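Side-chain contacts in putative Glycosidase (Bacteroides thetaiotaomicron, PDB 3R67), which is a putative glycosidase of unestablished function, from a family whose members are built as five-bladed beta-propellers: residues Phe35-Pro38 with Met39-Asp42; Asp108-Lys111 with Glu112-Pro116; Thr184-Asp188 with Gly189-Ile193; Leu328-His331 with Asn332-Trp335. One frame throughout, in Å; residues are numbered along the deposited sequence. Where two conformers were deposited one is given.

Contact 1. Residues Phe35-Pro38 with Met39-Asp42; sequences FYCP and MRQD
Cys37 faces Met39 and Arg40 inside a beta hairpin that joins strand 35-37 to strand 42-44. The connecting loop has four residues, Pro38 to Gln41. Its first three residues have right-handed helical backbone angles, and Gln41 turns left-handed before the chain comes back at Asp42. Cys37 SG lies opposite its own backbone N (chi1 177°), which brings it to the N-H groups of Met39 and Arg40. Both grip it there. The bond from Arg40 N to Cys37 SG is 3.3 Å and practically straight, at 178°. Met39 N adds a weak, more bent bond to the same sulfur. Met39, a selenomethionine, lays its CB 3.9 Å from Cys37 SG, and Arg40 CB lies 3.8 Å from Cys37 CB. Backbone bonds close the turn, with Cys37 N reaching Asp42 O at 3.0 Å and Gln41 N making a weak bond to Cys37 O.

Tyr36 works differently. Its CG also stands opposite the backbone N (chi1 -166°), and the ring leans across the returning chain at Gln41 and Asp42. One face of the ring takes the amide of Asp42, whose N sits 3.5 Å above the ring plane, toward the rim near CZ. The phenol end reaches over the Gln41-Asp42 peptide. Outside the turn, Trp115 packs on Met39 and Arg40, while Phe35 meets the ring of Tyr104. Within the loop, Gln41 CG is 3.7 Å from Pro38 O.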
loop_
_atom_site.group_PDB
_atom_site.type_symbol
_atom_site.label_atom_id
_atom_site.label_comp_id
_atom_site.label_asym_id
_atom_site.label_seq_id
_atom_site.Cartn_x
_atom_site.Cartn_y
_atom_site.Cartn_z
ATOM N N PHE A 35 15.965 -18.434 -3.301
ATOM C CA PHE A 35 16.340 -17.839 -2.025
ATOM C C PHE A 35 16.429 -18.903 -0.951
ATOM O O PHE A 35 15.584 -19.789 -0.900
ATOM C CB PHE A 35 15.301 -16.771 -1.658
ATOM C CG PHE A 35 15.174 -16.343 -0.221
ATOM C CD1 PHE A 35 16.135 -15.519 0.362
ATOM C CD2 PHE A 35 14.017 -16.626 0.501
ATOM C CE1 PHE A 35 15.972 -15.034 1.661
ATOM C CE2 PHE A 35 13.859 -16.158 1.804
ATOM C CZ PHE A 35 14.849 -15.379 2.383
ATOM N N TYR A 36 17.438 -18.829 -0.093
ATOM C CA TYR A 36 17.494 -19.769 1.011
ATOM C C TYR A 36 16.712 -19.181 2.178
ATOM O O TYR A 36 17.148 -18.196 2.788
ATOM C CB TYR A 36 18.924 -20.110 1.399
ATOM C CG TYR A 36 18.965 -21.321 2.289
ATOM C CD1 TYR A 36 19.057 -22.600 1.748
ATOM C CD2 TYR A 36 18.811 -21.201 3.667
ATOM C CE1 TYR A 36 19.073 -23.726 2.558
ATOM C CE2 TYR A 36 18.792 -22.322 4.488
ATOM C CZ TYR A 36 18.942 -23.584 3.929
ATOM O OH TYR A 36 18.936 -24.698 4.721
ATOM N N CYS A 37 15.533 -19.753 2.463
ATOM C CA CYS A 37 14.650 -19.220 3.498
ATOM C C CYS A 37 15.140 -19.639 4.882
ATOM O O CYS A 37 15.309 -20.836 5.151
ATOM C CB CYS A 37 13.207 -19.652 3.277
ATOM S SG CYS A 37 12.075 -19.108 4.580
ATOM N N PRO A 38 15.339 -18.655 5.790
ATOM C CA PRO A 38 15.783 -19.008 7.150
ATOM C C PRO A 38 14.671 -19.704 7.976
ATOM O O PRO A 38 15.013 -20.360 8.962
ATOM C CB PRO A 38 16.167 -17.658 7.760
ATOM C CG PRO A 38 15.377 -16.657 7.008
ATOM C CD PRO A 38 15.198 -17.188 5.620
HETATM N N MSE A 39 13.368 -19.587 7.595
HETATM C CA MSE A 39 12.296 -20.283 8.323
HETATM C C MSE A 39 12.094 -21.715 7.777
HETATM O O MSE A 39 12.035 -22.677 8.570
HETATM C CB MSE A 39 10.981 -19.516 8.273
HETATM C CG MSE A 39 10.998 -18.254 9.094
HETATM SE SE MSE A 39 11.515 -18.588 10.945
HETATM C CE MSE A 39 9.964 -19.631 11.642
ATOM N N ARG A 40 12.001 -21.842 6.420
ATOM C CA ARG A 40 11.838 -23.128 5.729
ATOM C C ARG A 40 13.106 -23.974 5.829
ATOM O O ARG A 40 13.037 -25.212 5.700
ATOM C CB ARG A 40 11.477 -22.923 4.241
ATOM C CG ARG A 40 10.088 -22.350 3.958
ATOM C CD ARG A 40 8.969 -23.318 4.280
ATOM N NE ARG A 40 7.656 -22.719 4.034
ATOM C CZ ARG A 40 6.497 -23.296 4.331
ATOM N NH1 ARG A 40 6.471 -24.493 4.903
ATOM N NH2 ARG A 40 5.354 -22.672 4.076
ATOM N N GLN A 41 14.279 -23.306 6.048
ATOM C CA GLN A 41 15.606 -23.937 6.112
ATOM C C GLN A 41 15.762 -24.781 4.851
ATOM O O GLN A 41 16.006 -25.987 4.913
ATOM C CB GLN A 41 15.839 -24.743 7.402
ATOM C CG GLN A 41 16.024 -23.867 8.639
ATOM C CD GLN A 41 16.292 -24.671 9.891
ATOM O OE1 GLN A 41 16.306 -25.909 9.897
ATOM N NE2 GLN A 41 16.502 -23.974 10.995
ATOM N N ASP A 42 15.497 -24.133 3.695
ATOM C CA ASP A 42 15.539 -24.751 2.384
ATOM C C ASP A 42 15.401 -23.694 1.329
ATOM O O ASP A 42 14.957 -22.588 1.631
ATOM C CB ASP A 42 14.423 -25.813 2.248
ATOM C CG ASP A 42 14.730 -26.937 1.273
ATOM O OD1 ASP A 42 15.797 -26.880 0.603
ATOM O OD2 ASP A 42 13.937 -27.903 1.219
#

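Contact 2. Residues Asp108-Lys111 with Glu112-Pro116; sequences DNQK and ELEWP
Gln110 and Glu114 meet one helical turn apart. The Glu114 chain runs extended beyond CG and brings its carboxylate beside the root of Gln110, with OE2 3.5 Å from Gln110 CB. The amide and carboxylate planes are 50° apart. Leu113 touches the other end of Gln110: its CD1 is 3.6 Å from Gln110 OE1. The backbone ties the same residues. Gln110 O accepts from Leu113 N at 3.0 Å, and more weakly from Glu114 N. Trp115 N then bonds to Lys111 O, also at 3.0 Å, which closes the last turn. A cis peptide before Pro116 follows the helix.

The next shell fixes these groups. Gln110 N meets Asp108 OD1 at 3.0 Å from above the carboxylate plane; this is an Asx turn. A water lies 2.7 Å from Asp108 OD1 and 2.7 Å from Glu114 OE1, so it sits between two acidic groups. Lys159 makes salt bridges to both, through Asp108 OD2 and Glu114 OE1, and probably offsets their like charge. Tyr136 and Gln138 hydrogen-bond to Glu114 OE2, and Gln138 also binds Gln110 OE1. The Glu114 carboxylate is thus held at both oxygens. Lys111 turns its ammonium to Asp107 instead. A second water accepts from Glu112 N, an amide of the first helical turn.

The whole is a short helix start: a type I beta turn from Asp108 to Lys111, with its Asx turn, leads into helix 111-114, with Gln110 at the N-cap.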
loop_
_atom_site.group_PDB
_atom_site.type_symbol
_atom_site.label_atom_id
_atom_site.label_comp_id
_atom_site.label_asym_id
_atom_site.label_seq_id
_atom_site.Cartn_x
_atom_site.Cartn_y
_atom_site.Cartn_z
ATOM N N ASP A 108 13.771 -14.111 13.798
ATOM C CA ASP A 108 13.903 -12.828 14.486
ATOM C C ASP A 108 12.796 -12.672 15.526
ATOM O O ASP A 108 11.997 -13.598 15.717
ATOM C CB ASP A 108 13.863 -11.671 13.441
ATOM C CG ASP A 108 12.660 -11.633 12.490
ATOM O OD1 ASP A 108 11.547 -12.001 12.921
ATOM O OD2 ASP A 108 12.825 -11.161 11.341
ATOM N N ASN A 109 12.726 -11.474 16.159
ATOM C CA ASN A 109 11.761 -11.092 17.203
ATOM C C ASN A 109 10.295 -11.060 16.687
ATOM O O ASN A 109 9.376 -10.855 17.494
ATOM C CB ASN A 109 12.128 -9.681 17.772
ATOM C CG ASN A 109 12.161 -8.502 16.788
ATOM O OD1 ASN A 109 12.502 -8.614 15.597
ATOM N ND2 ASN A 109 11.915 -7.306 17.304
ATOM N N GLN A 110 10.066 -11.264 15.377
ATOM C CA GLN A 110 8.729 -11.160 14.781
ATOM C C GLN A 110 8.207 -12.493 14.231
ATOM O O GLN A 110 7.142 -12.493 13.619
ATOM C CB GLN A 110 8.747 -10.133 13.623
ATOM C CG GLN A 110 9.227 -8.733 14.022
ATOM C CD GLN A 110 8.411 -8.164 15.154
ATOM O OE1 GLN A 110 7.187 -8.263 15.189
ATOM N NE2 GLN A 110 9.075 -7.544 16.100
ATOM N N LYS A 111 8.926 -13.613 14.459
ATOM C CA LYS A 111 8.615 -14.947 13.911
ATOM C C LYS A 111 7.191 -15.448 14.276
ATOM O O LYS A 111 6.545 -16.038 13.409
ATOM C CB LYS A 111 9.644 -16.016 14.357
ATOM C CG LYS A 111 9.805 -16.260 15.862
ATOM C CD LYS A 111 11.024 -17.127 16.227
ATOM C CE LYS A 111 10.956 -18.579 15.828
ATOM N NZ LYS A 111 12.155 -19.322 16.317
ATOM N N GLU A 112 6.693 -15.185 15.491
ATOM C CA GLU A 112 5.348 -15.645 15.867
ATOM C C GLU A 112 4.237 -14.897 15.106
ATOM O O GLU A 112 3.141 -15.440 14.922
ATOM C CB GLU A 112 5.107 -15.494 17.372
ATOM C CG GLU A 112 5.931 -16.470 18.210
ATOM C CD GLU A 112 5.652 -17.947 17.984
ATOM O OE1 GLU A 112 4.533 -18.398 18.326
ATOM O OE2 GLU A 112 6.573 -18.665 17.527
ATOM N N LEU A 113 4.530 -13.682 14.649
ATOM C CA LEU A 113 3.558 -12.838 13.993
ATOM C C LEU A 113 3.645 -12.943 12.477
ATOM O O LEU A 113 2.647 -12.676 11.821
ATOM C CB LEU A 113 3.790 -11.378 14.438
ATOM C CG LEU A 113 3.851 -11.142 15.950
ATOM C CD1 LEU A 113 4.089 -9.683 16.267
ATOM C CD2 LEU A 113 2.596 -11.646 16.667
ATOM N N GLU A 114 4.802 -13.363 11.923
ATOM C CA GLU A 114 5.031 -13.395 10.471
ATOM C C GLU A 114 5.119 -14.818 9.872
ATOM O O GLU A 114 5.077 -14.947 8.649
ATOM C CB GLU A 114 6.333 -12.652 10.136
ATOM C CG GLU A 114 6.250 -11.170 10.466
ATOM C CD GLU A 114 7.492 -10.322 10.261
ATOM O OE1 GLU A 114 8.540 -10.871 9.864
ATOM O OE2 GLU A 114 7.422 -9.100 10.514
ATOM N N TRP A 115 5.204 -15.860 10.683
ATOM C CA TRP A 115 5.311 -17.189 10.084
ATOM C C TRP A 115 3.952 -17.928 10.154
ATOM O O TRP A 115 3.308 -17.909 11.206
ATOM C CB TRP A 115 6.429 -18.022 10.761
ATOM C CG TRP A 115 6.784 -19.251 9.978
ATOM C CD1 TRP A 115 6.468 -20.541 10.295
ATOM C CD2 TRP A 115 7.325 -19.286 8.639
ATOM N NE1 TRP A 115 6.838 -21.386 9.272
ATOM C CE2 TRP A 115 7.322 -20.637 8.223
ATOM C CE3 TRP A 115 7.740 -18.307 7.733
ATOM C CZ2 TRP A 115 7.793 -21.031 6.959
ATOM C CZ3 TRP A 115 8.186 -18.695 6.487
ATOM C CH2 TRP A 115 8.216 -20.037 6.109
ATOM N N PRO A 116 3.483 -18.553 9.048
ATOM C CA PRO A 116 4.149 -18.729 7.741
ATOM C C PRO A 116 3.685 -17.795 6.609
ATOM O O PRO A 116 4.213 -17.908 5.511
ATOM C CB PRO A 116 3.765 -20.168 7.361
ATOM C CG PRO A 116 2.423 -20.419 8.064
ATOM C CD PRO A 116 2.229 -19.326 9.101
HETATM O O HOH W 1 9.775 -12.892 11.074
HETATM O O HOH W 2 7.864 -13.753 17.824
#

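Contact 3. Residues Thr184-Asp188 with Gly189-Ile193; sequences TKLVD and GKQVI
This is a beta hairpin with a two-residue loop, closed by a type I' turn from Val187 to Lys190, at the tip of strands 180-187 and 190-196. Asp188 and Gly189 form the turn, both with positive phi. Four backbone bonds hold the arms in antiparallel register. Val187 N and Lys190 O are 2.8 Å apart, and Lys190 N returns a bond to Val187 O. Lys185 and Val192 are paired in the same reciprocal way.

Side chains fall on two faces. On the face of Leu186 and Gln191, Leu186 CD2 reaches across to Gln191 CB at 3.8 Å. Trp335 touches both residues there, joining the hairpin to strand 334-341. Next to them the aliphatic part of Gln191 approaches Thr184: Gln191 CG is 3.9 Å from Thr184 CB, and the two side chains meet at a slant. The hydroxyl of Thr184 is hydrogen-bonded to Ala252 O on strand 245-255.

Lys185, Val187, Lys190 and Val192 share the other face. The two valines touch methyl to methyl, their side chains at about a right angle. Glu128 lies against both. Val192 wedges CG2 between its own backbone N and carbonyl carbon, with CG1 on the far side of the carbonyl (chi1 -66°). This turns CG2 toward the opposite strand, 3.8 Å from Val187 CG2 and 3.7 Å from Lys185 O.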
loop_
_atom_site.group_PDB
_atom_site.type_symbol
_atom_site.label_atom_id
_atom_site.label_comp_id
_atom_site.label_asym_id
_atom_site.label_seq_id
_atom_site.Cartn_x
_atom_site.Cartn_y
_atom_site.Cartn_z
ATOM N N THR A 184 2.352 12.698 3.803
ATOM C CA THR A 184 3.584 13.223 3.222
ATOM C C THR A 184 3.323 14.568 2.559
ATOM O O THR A 184 2.177 14.925 2.290
ATOM C CB THR A 184 4.206 12.232 2.181
ATOM O OG1 THR A 184 3.362 12.126 1.030
ATOM C CG2 THR A 184 4.533 10.877 2.753
ATOM N N LYS A 185 4.397 15.289 2.242
ATOM C CA LYS A 185 4.304 16.570 1.543
ATOM C C LYS A 185 5.531 16.750 0.682
ATOM O O LYS A 185 6.552 16.108 0.938
ATOM C CB LYS A 185 4.135 17.766 2.526
ATOM C CG LYS A 185 5.351 18.055 3.412
ATOM C CD LYS A 185 5.101 19.226 4.324
ATOM C CE LYS A 185 6.296 19.507 5.191
ATOM N NZ LYS A 185 6.055 20.655 6.106
ATOM N N LEU A 186 5.451 17.647 -0.309
ATOM C CA LEU A 186 6.615 17.995 -1.111
ATOM C C LEU A 186 7.358 19.151 -0.463
ATOM O O LEU A 186 6.761 20.170 -0.114
ATOM C CB LEU A 186 6.279 18.349 -2.576
ATOM C CG LEU A 186 5.719 17.271 -3.492
ATOM C CD1 LEU A 186 5.525 17.834 -4.899
ATOM C CD2 LEU A 186 6.659 16.062 -3.572
ATOM N N VAL A 187 8.658 18.977 -0.293
ATOM C CA VAL A 187 9.583 19.996 0.193
ATOM C C VAL A 187 10.680 20.073 -0.874
ATOM O O VAL A 187 11.416 19.097 -1.065
ATOM C CB VAL A 187 10.110 19.756 1.637
ATOM C CG1 VAL A 187 11.149 20.812 2.024
ATOM C CG2 VAL A 187 8.962 19.738 2.640
ATOM N N ASP A 188 10.700 21.189 -1.644
ATOM C CA ASP A 188 11.637 21.460 -2.740
ATOM C C ASP A 188 11.634 20.288 -3.757
ATOM O O ASP A 188 12.690 19.821 -4.188
ATOM C CB ASP A 188 13.062 21.716 -2.188
ATOM C CG ASP A 188 13.149 22.930 -1.277
ATOM O OD1 ASP A 188 12.552 23.984 -1.629
ATOM O OD2 ASP A 188 13.876 22.856 -0.256
ATOM N N GLY A 189 10.436 19.833 -4.111
ATOM C CA GLY A 189 10.247 18.731 -5.052
ATOM C C GLY A 189 10.491 17.339 -4.496
ATOM O O GLY A 189 10.343 16.355 -5.227
ATOM N N LYS A 190 10.870 17.228 -3.204
ATOM C CA LYS A 190 11.131 15.931 -2.585
ATOM C C LYS A 190 9.958 15.582 -1.649
ATOM O O LYS A 190 9.540 16.415 -0.837
ATOM C CB LYS A 190 12.488 15.927 -1.846
ATOM C CG LYS A 190 12.950 14.498 -1.493
ATOM C CD LYS A 190 14.339 14.379 -0.863
ATOM C CE LYS A 190 14.406 14.860 0.550
ATOM N NZ LYS A 190 15.739 14.601 1.144
ATOM N N GLN A 191 9.433 14.351 -1.775
ATOM C CA GLN A 191 8.302 13.873 -0.992
ATOM C C GLN A 191 8.815 13.319 0.320
ATOM O O GLN A 191 9.582 12.348 0.339
ATOM C CB GLN A 191 7.502 12.829 -1.779
ATOM C CG GLN A 191 6.200 12.405 -1.111
ATOM C CD GLN A 191 5.413 11.469 -1.977
ATOM O OE1 GLN A 191 5.908 10.926 -2.979
ATOM N NE2 GLN A 191 4.172 11.227 -1.577
ATOM N N VAL A 192 8.417 13.972 1.426
ATOM C CA VAL A 192 8.876 13.608 2.759
ATOM C C VAL A 192 7.687 13.453 3.717
ATOM O O VAL A 192 6.627 14.033 3.487
ATOM C CB VAL A 192 9.891 14.659 3.310
ATOM C CG1 VAL A 192 11.193 14.669 2.488
ATOM C CG2 VAL A 192 9.279 16.063 3.406
ATOM N N ILE A 193 7.893 12.715 4.817
ATOM C CA ILE A 193 6.894 12.540 5.873
ATOM C C ILE A 193 6.646 13.914 6.526
ATOM O O ILE A 193 7.595 14.592 6.924
ATOM C CB ILE A 193 7.346 11.448 6.886
ATOM C CG1 ILE A 193 7.347 10.055 6.181
ATOM C CG2 ILE A 193 6.444 11.454 8.143
ATOM C CD1 ILE A 193 7.919 8.827 7.019
#

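Contact 4. Residues Leu328-His331 with Asn332-Trp335; sequences LVFH and NQKW. With EDO (1,2-ethanediol), chain K.
Leu328 meets the indole of Trp335 across a beta hairpin made by strands 323-331 and 334-341. Its CG lies 3.7 Å from Trp335 CE3. The carbonyl of Leu328 points to a bound 1,2-ethanediol, whose O2 donates to Leu328 O at 2.6 Å; Thr57 also binds this molecule. Val329 turns its side chain away from residues 332-335; it packs on strands 50-59 and 62-70 and on Tyr336 and Tyr338. Its O still receives a CA-H...O contact from Trp335 CA at 3.3 Å.

Phe330 carries the main contact. Its CB stands over the six-membered ring of Trp335, 3.5 Å from the centroid and only 7° off the normal, a clear CH-pi contact. With CG opposite the backbone N (chi1 -176°), the phenyl continues from CB over the same indole face toward the five-membered ring, and CD1 comes 3.4 Å from Trp335 NE1. The planes are 37° apart, an oblique pairing. At the far end of the phenyl, CZ is 3.5 Å from Gln333 OE1, and the amide is nearly perpendicular to the ring.

His331 pairs with Lys334 at the end of the hairpin. Its N bonds to Lys334 O at 2.9 Å, and Lys334 N bonds back to His331 O round a type I' turn. Asn332 CG sits 3.8 Å above one face of the imidazole. Trp335 thus receives apolar groups from Leu328 and Phe330, while NE2 of the buried His331 is satisfied by a hydrogen bond to Asp90 O, which suggests that this nitrogen carries a proton.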
loop_
_atom_site.group_PDB
_atom_site.type_symbol
_atom_site.label_atom_id
_atom_site.label_comp_id
_atom_site.label_asym_id
_atom_site.label_seq_id
_atom_site.Cartn_x
_atom_site.Cartn_y
_atom_site.Cartn_z
ATOM N N LEU A 328 3.338 5.529 -4.709
ATOM C CA LEU A 328 3.200 6.841 -5.383
ATOM C C LEU A 328 4.485 7.648 -5.222
ATOM O O LEU A 328 4.926 7.881 -4.089
ATOM C CB LEU A 328 1.993 7.628 -4.818
ATOM C CG LEU A 328 1.612 8.979 -5.505
ATOM C CD1 LEU A 328 1.334 8.812 -6.990
ATOM C CD2 LEU A 328 0.414 9.644 -4.822
ATOM N N VAL A 329 5.112 8.039 -6.350
ATOM C CA VAL A 329 6.363 8.798 -6.290
ATOM C C VAL A 329 6.292 9.976 -7.257
ATOM O O VAL A 329 5.613 9.911 -8.277
ATOM C CB VAL A 329 7.650 7.934 -6.560
ATOM C CG1 VAL A 329 7.784 6.800 -5.545
ATOM C CG2 VAL A 329 7.713 7.383 -7.988
ATOM N N PHE A 330 7.023 11.052 -6.923
ATOM C CA PHE A 330 7.169 12.228 -7.768
ATOM C C PHE A 330 8.577 12.191 -8.317
ATOM O O PHE A 330 9.544 12.254 -7.561
ATOM C CB PHE A 330 6.842 13.517 -6.994
ATOM C CG PHE A 330 6.878 14.765 -7.836
ATOM C CD1 PHE A 330 5.972 14.949 -8.876
ATOM C CD2 PHE A 330 7.778 15.785 -7.554
ATOM C CE1 PHE A 330 5.980 16.135 -9.628
ATOM C CE2 PHE A 330 7.771 16.972 -8.286
ATOM C CZ PHE A 330 6.887 17.137 -9.330
ATOM N N HIS A 331 8.688 11.956 -9.621
ATOM C CA HIS A 331 9.978 11.729 -10.270
ATOM C C HIS A 331 10.005 12.393 -11.625
ATOM O O HIS A 331 9.108 12.188 -12.440
ATOM C CB HIS A 331 10.209 10.207 -10.392
ATOM C CG HIS A 331 11.555 9.823 -10.899
ATOM N ND1 HIS A 331 12.685 9.886 -10.089
ATOM C CD2 HIS A 331 11.905 9.299 -12.092
ATOM C CE1 HIS A 331 13.686 9.446 -10.831
ATOM N NE2 HIS A 331 13.272 9.091 -12.048
ATOM N N ASN A 332 11.018 13.223 -11.848
ATOM C CA ASN A 332 11.222 14.031 -13.051
ATOM C C ASN A 332 9.896 14.748 -13.468
ATOM O O ASN A 332 9.461 14.647 -14.617
ATOM C CB ASN A 332 11.783 13.191 -14.209
ATOM C CG ASN A 332 13.084 12.481 -13.943
ATOM O OD1 ASN A 332 13.301 11.388 -14.451
ATOM N ND2 ASN A 332 13.966 13.040 -13.139
ATOM N N GLN A 333 9.273 15.459 -12.500
ATOM C CA GLN A 333 8.093 16.337 -12.610
ATOM C C GLN A 333 6.799 15.599 -13.044
ATOM O O GLN A 333 5.862 16.227 -13.552
ATOM C CB GLN A 333 8.350 17.489 -13.587
ATOM C CG GLN A 333 9.599 18.339 -13.283
ATOM C CD GLN A 333 9.994 18.460 -11.829
ATOM O OE1 GLN A 333 9.297 19.037 -10.994
ATOM N NE2 GLN A 333 11.094 17.811 -11.484
ATOM N N LYS A 334 6.705 14.307 -12.746
ATOM C CA LYS A 334 5.504 13.507 -12.991
ATOM C C LYS A 334 5.251 12.614 -11.792
ATOM O O LYS A 334 6.190 12.312 -11.067
ATOM C CB LYS A 334 5.621 12.670 -14.287
ATOM C CG LYS A 334 5.678 13.489 -15.561
ATOM C CD LYS A 334 5.769 12.578 -16.755
ATOM C CE LYS A 334 5.848 13.340 -18.052
ATOM N NZ LYS A 334 5.982 12.420 -19.213
ATOM N N TRP A 335 3.990 12.196 -11.589
ATOM C CA TRP A 335 3.598 11.276 -10.528
ATOM C C TRP A 335 3.420 9.886 -11.093
ATOM O O TRP A 335 2.713 9.706 -12.093
ATOM C CB TRP A 335 2.321 11.740 -9.822
ATOM C CG TRP A 335 2.532 12.962 -8.981
ATOM C CD1 TRP A 335 2.335 14.261 -9.348
ATOM C CD2 TRP A 335 2.987 12.991 -7.619
ATOM N NE1 TRP A 335 2.632 15.098 -8.296
ATOM C CE2 TRP A 335 3.035 14.345 -7.220
ATOM C CE3 TRP A 335 3.357 11.992 -6.685
ATOM C CZ2 TRP A 335 3.439 14.734 -5.928
ATOM C CZ3 TRP A 335 3.756 12.379 -5.406
ATOM C CH2 TRP A 335 3.773 13.730 -5.033
HETATM C C1 EDO K . 7.092 7.623 -1.307
HETATM O O1 EDO K . 8.271 8.193 -0.738
HETATM C C2 EDO K . 5.841 8.238 -0.690
HETATM O O2 EDO K . 4.698 7.898 -1.494
#

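Each of the four contacts is local, and they follow one another along the chain without nesting or crossing. Contact 1 closes the small hairpin of strands 35-37 and 42-44. Contact 2 shapes the loop after strand 96-97 into helix 111-114. Although far apart in sequence, these two touch through a tryptophan of the second. Contact 3 turns strand 180-187 into 190-196, and contact 4 turns 323-331 into 334-341. Their centres are about 11 Å apart, and the two hairpins, from different sheets, also meet where Gly189 O lies 3.5 Å from Phe330 CD2. Contacts 2 and 4 lie on opposite sides of the chain centre, their centres about 35 Å apart.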